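Local coordinates for protein toll-like receptor 13 (Mus musculus, PDB 4Z0C) that recognises and binds bacterial 23S rRNA as an innate immune receptor and signals through MYD88 and TRAF6 to activate NF-kappa-B, at residues 216-221 with 240-245; 672-677 with 704-709. All blocks are in the same frame, centred on the assembly; numbering follows the deposited sequence.

Both contacts belong to the leucine-rich-repeat ectodomain of the receptor, and they lie far apart along it. Contact 1 joins LRR 8 to LRR 9 within the solenoid. Contact 2 lies in the C-terminal LRRCT region and includes the last residue of this ectodomain construct. Their centres are about 76 Å apart, on opposite sides of the centre of the chain, and their nearest atoms are about 61 Å apart. They follow one another in sequence. Neither touches the bound RNA: the nearest atom of contact 1 is about 25 Å from it, and that of contact 2 about 16 Å. The other protein chain of the assembly touches neither contact.

Contact 1: 216-221 with 240-245; sequences VIQNVY and LENLSA
N242 and V220 carry this contact between consecutive leucine-rich repeats, LRR 8 (216-221) and LRR 9 (240-245). The backbones come closest at Q218 and N242, whose CA atoms are 6.1 Å apart. The CB of N242 points toward the neighbouring repeat. Its CG stands anti to its own carbonyl carbon (chi1 -65°), which carries the amide across to the backbone of Q218. There N242 ND2 donates a hydrogen bond to Q218 O over 2.8 Å, with an N-H...O angle of 153°. The donor meets the oxygen from the side, at a C=O...N angle of 116°, and is tilted from the carbonyl plane. The Q218 side chain runs past the same amide, and its CB lies 3.5 Å from N242 ND2. The two side-chain amide planes are nearly parallel, but no bond joins them.

V220, on strand 220-221, also faces the next repeat. Its CB packs on the backbone of the 3-10 segment 240-242, 3.6 Å from N242 O. L243 starts away from LRR 8, but its end turns back. L243 also touches L274 of helix 268-275, so it spans from LRR 8 to that helix. Backbone bonds from I217 to V237 and K239 tie the same two repeats together. The apolar part closes where V220 CG1 meets L243 CD1 at 3.7 Å.

Contact 2: 672-677 with 704-709; sequences FKNWSM and FDDAMC
K673 reaches from helix 670-678 to F704 and D706 in the C-terminal tail of the LRRCT, the disulfide-bonded cap that closes the C-terminal end of the leucine-rich-repeat solenoid. Its CB points toward the tail. CG stands anti to the backbone N (chi1 160°), and the chain runs on extended to CE. K673 CD lies 3.8 Å from F704 CB and brushes the ring obliquely at CD2. K673 CE lies 3.4 Å from F704 O and also touches F704 CB. The chain then bends at chi4 (-76°), which turns NZ toward acidic D706. K673 NZ forms a long salt bridge of 3.9 Å to D706 OD2 and a weak hydrogen bond to N674 OD1.

The side chains of N674 and D706 come toward each other from opposite directions. N674 ND2 donates to D706 OD2 over 3.3 Å, on the syn side but tilted out of the carboxylate plane, with an N-H...O angle of 158°. The amide and carboxylate planes are nearly parallel.

The tail ends at C709, disulfide-bonded to C667. D706 and C709 also touch L670 at the helix start. On the helix, F672 packs on I642 and W675 on L647, both in the loop between strands 631-633 and 655-657, while W675 also touches I684 in the loop after the helix.

Contact 1: 216-221 with 240-245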
loop_
_atom_site.group_PDB
_atom_site.type_symbol
_atom_site.label_atom_id
_atom_site.label_comp_id
_atom_site.label_asym_id
_atom_site.label_seq_id
_atom_site.Cartn_x
_atom_site.Cartn_y
_atom_site.Cartn_z
ATOM N N VAL A 216 -2.635 -26.508 43.366
ATOM C CA VAL A 216 -3.165 -27.747 42.800
ATOM C C VAL A 216 -4.494 -28.167 43.452
ATOM O O VAL A 216 -4.635 -28.164 44.674
ATOM C CB VAL A 216 -2.130 -28.894 42.876
ATOM C CG1 VAL A 216 -1.624 -29.060 44.295
ATOM C CG2 VAL A 216 -2.723 -30.193 42.337
ATOM N N ILE A 217 -5.466 -28.508 42.610
ATOM C CA ILE A 217 -6.793 -28.903 43.057
ATOM C C ILE A 217 -6.875 -30.410 43.223
ATOM O O ILE A 217 -6.666 -31.156 42.263
ATOM C CB ILE A 217 -7.877 -28.474 42.045
ATOM C CG1 ILE A 217 -7.969 -26.947 41.969
ATOM C CG2 ILE A 217 -9.213 -29.055 42.442
ATOM C CD1 ILE A 217 -8.942 -26.426 40.902
ATOM N N GLN A 218 -7.186 -30.841 44.444
ATOM C CA GLN A 218 -7.290 -32.258 44.806
ATOM C C GLN A 218 -8.719 -32.637 45.165
ATOM O O GLN A 218 -9.154 -33.774 44.979
ATOM C CB GLN A 218 -6.410 -32.542 46.017
ATOM C CG GLN A 218 -4.976 -32.837 45.706
ATOM C CD GLN A 218 -4.092 -32.692 46.929
ATOM O OE1 GLN A 218 -3.784 -31.576 47.357
ATOM N NE2 GLN A 218 -3.711 -33.824 47.525
ATOM N N ASN A 219 -9.431 -31.660 45.706
ATOM C CA ASN A 219 -10.791 -31.825 46.186
ATOM C C ASN A 219 -11.795 -31.776 45.032
ATOM O O ASN A 219 -12.324 -30.714 44.716
ATOM C CB ASN A 219 -11.074 -30.687 47.163
ATOM C CG ASN A 219 -11.862 -31.122 48.365
ATOM O OD1 ASN A 219 -12.546 -32.147 48.346
ATOM N ND2 ASN A 219 -11.775 -30.338 49.431
ATOM N N VAL A 220 -12.071 -32.916 44.406
ATOM C CA VAL A 220 -12.910 -32.933 43.211
ATOM C C VAL A 220 -14.101 -33.864 43.364
ATOM O O VAL A 220 -13.943 -35.027 43.722
ATOM C CB VAL A 220 -12.125 -33.420 41.985
ATOM C CG1 VAL A 220 -13.006 -33.349 40.747
ATOM C CG2 VAL A 220 -10.857 -32.599 41.791
ATOM N N TYR A 221 -15.299 -33.367 43.087
ATOM C CA TYR A 221 -16.478 -34.210 43.187
ATOM C C TYR A 221 -17.527 -33.810 42.170
ATOM O O TYR A 221 -18.138 -32.743 42.285
ATOM C CB TYR A 221 -17.079 -34.137 44.596
ATOM C CG TYR A 221 -18.205 -35.126 44.828
ATOM C CD1 TYR A 221 -17.933 -36.438 45.219
ATOM C CD2 TYR A 221 -19.538 -34.751 44.660
ATOM C CE1 TYR A 221 -18.957 -37.351 45.433
ATOM C CE2 TYR A 221 -20.572 -35.660 44.877
ATOM C CZ TYR A 221 -20.272 -36.959 45.266
ATOM O OH TYR A 221 -21.287 -37.866 45.479
ATOM N N LEU A 240 -5.017 -35.392 38.690
ATOM C CA LEU A 240 -5.933 -36.195 37.878
ATOM C C LEU A 240 -6.376 -37.539 38.484
ATOM O O LEU A 240 -7.395 -38.095 38.064
ATOM C CB LEU A 240 -5.370 -36.410 36.469
ATOM C CG LEU A 240 -5.649 -35.248 35.501
ATOM C CD1 LEU A 240 -4.424 -34.354 35.311
ATOM C CD2 LEU A 240 -6.182 -35.739 34.169
ATOM N N GLU A 241 -5.630 -38.056 39.462
ATOM C CA GLU A 241 -6.035 -39.276 40.169
ATOM C C GLU A 241 -7.367 -39.091 40.909
ATOM O O GLU A 241 -8.147 -40.037 41.049
ATOM C CB GLU A 241 -4.961 -39.712 41.161
ATOM C CG GLU A 241 -3.695 -40.249 40.517
ATOM C CD GLU A 241 -2.698 -39.154 40.192
ATOM O OE1 GLU A 241 -2.923 -38.007 40.628
ATOM O OE2 GLU A 241 -1.687 -39.440 39.508
ATOM N N ASN A 242 -7.623 -37.868 41.369
ATOM C CA ASN A 242 -8.830 -37.561 42.129
ATOM C C ASN A 242 -10.026 -37.270 41.247
ATOM O O ASN A 242 -11.096 -36.894 41.720
ATOM C CB ASN A 242 -8.569 -36.404 43.083
ATOM C CG ASN A 242 -7.563 -36.762 44.150
ATOM O OD1 ASN A 242 -7.059 -37.882 44.181
ATOM N ND2 ASN A 242 -7.252 -35.812 45.021
ATOM N N LEU A 243 -9.833 -37.444 39.949
ATOM C CA LEU A 243 -10.932 -37.411 39.008
ATOM C C LEU A 243 -11.412 -38.848 38.978
ATOM O O LEU A 243 -10.631 -39.776 39.148
ATOM C CB LEU A 243 -10.431 -36.978 37.631
ATOM C CG LEU A 243 -11.112 -35.888 36.795
ATOM C CD1 LEU A 243 -11.874 -34.858 37.617
ATOM C CD2 LEU A 243 -10.050 -35.203 35.949
ATOM N N SER A 244 -12.699 -39.042 38.795
ATOM C CA SER A 244 -13.242 -40.387 38.792
ATOM C C SER A 244 -14.069 -40.675 37.544
ATOM O O SER A 244 -15.057 -40.004 37.284
ATOM C CB SER A 244 -14.075 -40.609 40.061
ATOM O OG SER A 244 -15.106 -41.552 39.828
ATOM N N ALA A 245 -13.681 -41.698 36.794
ATOM C CA ALA A 245 -14.413 -42.072 35.589
ATOM C C ALA A 245 -15.874 -42.445 35.858
ATOM O O ALA A 245 -16.725 -42.309 34.984
ATOM C CB ALA A 245 -13.698 -43.219 34.883
#

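Contact 2: 672-677 with 704-709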
loop_
_atom_site.group_PDB
_atom_site.type_symbol
_atom_site.label_atom_id
_atom_site.label_comp_id
_atom_site.label_asym_id
_atom_site.label_seq_id
_atom_site.Cartn_x
_atom_site.Cartn_y
_atom_site.Cartn_z
ATOM N N PHE A 672 -35.459 23.382 2.468
ATOM C CA PHE A 672 -34.877 22.152 2.997
ATOM C C PHE A 672 -35.173 21.965 4.489
ATOM O O PHE A 672 -35.621 20.906 4.898
ATOM C CB PHE A 672 -33.357 22.079 2.737
ATOM C CG PHE A 672 -32.696 20.855 3.343
ATOM C CD1 PHE A 672 -32.861 19.603 2.759
ATOM C CD2 PHE A 672 -31.952 20.953 4.517
ATOM C CE1 PHE A 672 -32.260 18.481 3.308
ATOM C CE2 PHE A 672 -31.360 19.839 5.080
ATOM C CZ PHE A 672 -31.515 18.600 4.474
ATOM N N LYS A 673 -34.947 23.012 5.279
ATOM C CA LYS A 673 -35.163 22.982 6.720
ATOM C C LYS A 673 -36.586 22.564 7.101
ATOM O O LYS A 673 -36.778 21.737 7.996
ATOM C CB LYS A 673 -34.827 24.346 7.323
ATOM C CG LYS A 673 -35.446 24.613 8.683
ATOM C CD LYS A 673 -35.428 26.110 8.975
ATOM C CE LYS A 673 -36.208 26.470 10.235
ATOM N NZ LYS A 673 -37.688 26.445 10.015
ATOM N N ASN A 674 -37.578 23.136 6.424
ATOM C CA ASN A 674 -38.974 22.776 6.685
ATOM C C ASN A 674 -39.349 21.377 6.205
ATOM O O ASN A 674 -40.033 20.636 6.913
ATOM C CB ASN A 674 -39.917 23.822 6.084
ATOM C CG ASN A 674 -39.909 25.112 6.867
ATOM O OD1 ASN A 674 -39.832 25.099 8.094
ATOM N ND2 ASN A 674 -39.909 26.234 6.162
ATOM N N TRP A 675 -38.884 21.021 5.006
ATOM C CA TRP A 675 -39.197 19.731 4.406
ATOM C C TRP A 675 -38.501 18.597 5.166
ATOM O O TRP A 675 -39.091 17.535 5.389
ATOM C CB TRP A 675 -38.800 19.698 2.925
ATOM C CG TRP A 675 -38.878 18.318 2.327
ATOM C CD1 TRP A 675 -39.984 17.718 1.796
ATOM C CD2 TRP A 675 -37.814 17.356 2.223
ATOM N NE1 TRP A 675 -39.673 16.447 1.362
ATOM C CE2 TRP A 675 -38.347 16.205 1.605
ATOM C CE3 TRP A 675 -36.464 17.361 2.583
ATOM C CZ2 TRP A 675 -37.580 15.067 1.350
ATOM C CZ3 TRP A 675 -35.696 16.223 2.324
ATOM C CH2 TRP A 675 -36.257 15.097 1.711
ATOM N N SER A 676 -37.252 18.828 5.566
ATOM C CA SER A 676 -36.463 17.784 6.230
ATOM C C SER A 676 -37.041 17.430 7.589
ATOM O O SER A 676 -36.977 16.278 7.999
ATOM C CB SER A 676 -35.011 18.198 6.400
ATOM O OG SER A 676 -34.910 19.234 7.353
ATOM N N MET A 677 -37.582 18.431 8.288
ATOM C CA MET A 677 -38.210 18.220 9.595
ATOM C C MET A 677 -39.571 17.570 9.443
ATOM O O MET A 677 -39.995 16.804 10.307
ATOM C CB MET A 677 -38.350 19.531 10.375
ATOM C CG MET A 677 -37.022 20.221 10.685
ATOM S SD MET A 677 -37.163 21.803 11.556
ATOM C CE MET A 677 -37.907 21.215 13.082
ATOM N N PHE A 704 -34.206 28.200 12.800
ATOM C CA PHE A 704 -33.852 29.304 11.923
ATOM C C PHE A 704 -35.065 30.193 11.751
ATOM O O PHE A 704 -36.146 29.726 11.365
ATOM C CB PHE A 704 -33.332 28.799 10.575
ATOM C CG PHE A 704 -33.223 29.869 9.537
ATOM C CD1 PHE A 704 -32.168 30.765 9.563
ATOM C CD2 PHE A 704 -34.175 29.986 8.536
ATOM C CE1 PHE A 704 -32.067 31.758 8.616
ATOM C CE2 PHE A 704 -34.081 30.979 7.580
ATOM C CZ PHE A 704 -33.026 31.866 7.619
ATOM N N ASP A 705 -34.884 31.469 12.084
ATOM C CA ASP A 705 -35.964 32.445 11.991
ATOM C C ASP A 705 -36.569 32.502 10.589
ATOM O O ASP A 705 -36.040 33.158 9.682
ATOM C CB ASP A 705 -35.485 33.824 12.434
ATOM C CG ASP A 705 -36.627 34.723 12.867
ATOM O OD1 ASP A 705 -37.758 34.213 13.030
ATOM O OD2 ASP A 705 -36.391 35.937 13.035
ATOM N N ASP A 706 -37.686 31.801 10.441
ATOM C CA ASP A 706 -38.378 31.621 9.171
ATOM C C ASP A 706 -38.878 32.975 8.634
ATOM O O ASP A 706 -39.038 33.180 7.426
ATOM C CB ASP A 706 -39.534 30.640 9.395
ATOM C CG ASP A 706 -39.982 29.948 8.129
ATOM O OD1 ASP A 706 -40.013 30.594 7.061
ATOM O OD2 ASP A 706 -40.308 28.742 8.213
ATOM N N ALA A 707 -39.100 33.899 9.562
ATOM C CA ALA A 707 -39.711 35.199 9.292
ATOM C C ALA A 707 -38.916 36.124 8.356
ATOM O O ALA A 707 -39.484 37.011 7.722
ATOM C CB ALA A 707 -40.031 35.905 10.607
ATOM N N MET A 708 -37.607 35.918 8.271
ATOM C CA MET A 708 -36.719 36.869 7.591
ATOM C C MET A 708 -36.752 36.856 6.058
ATOM O O MET A 708 -36.108 37.682 5.418
ATOM C CB MET A 708 -35.277 36.657 8.073
ATOM C CG MET A 708 -35.095 36.763 9.586
ATOM S SD MET A 708 -35.566 38.378 10.251
ATOM C CE MET A 708 -37.203 38.056 10.923
ATOM N N CYS A 709 -37.497 35.926 5.475
ATOM C CA CYS A 709 -37.477 35.726 4.031
ATOM C C CYS A 709 -38.665 36.398 3.351
ATOM O O CYS A 709 -39.533 35.723 2.795
ATOM C CB CYS A 709 -37.476 34.229 3.714
ATOM S SG CYS A 709 -36.302 33.253 4.712
#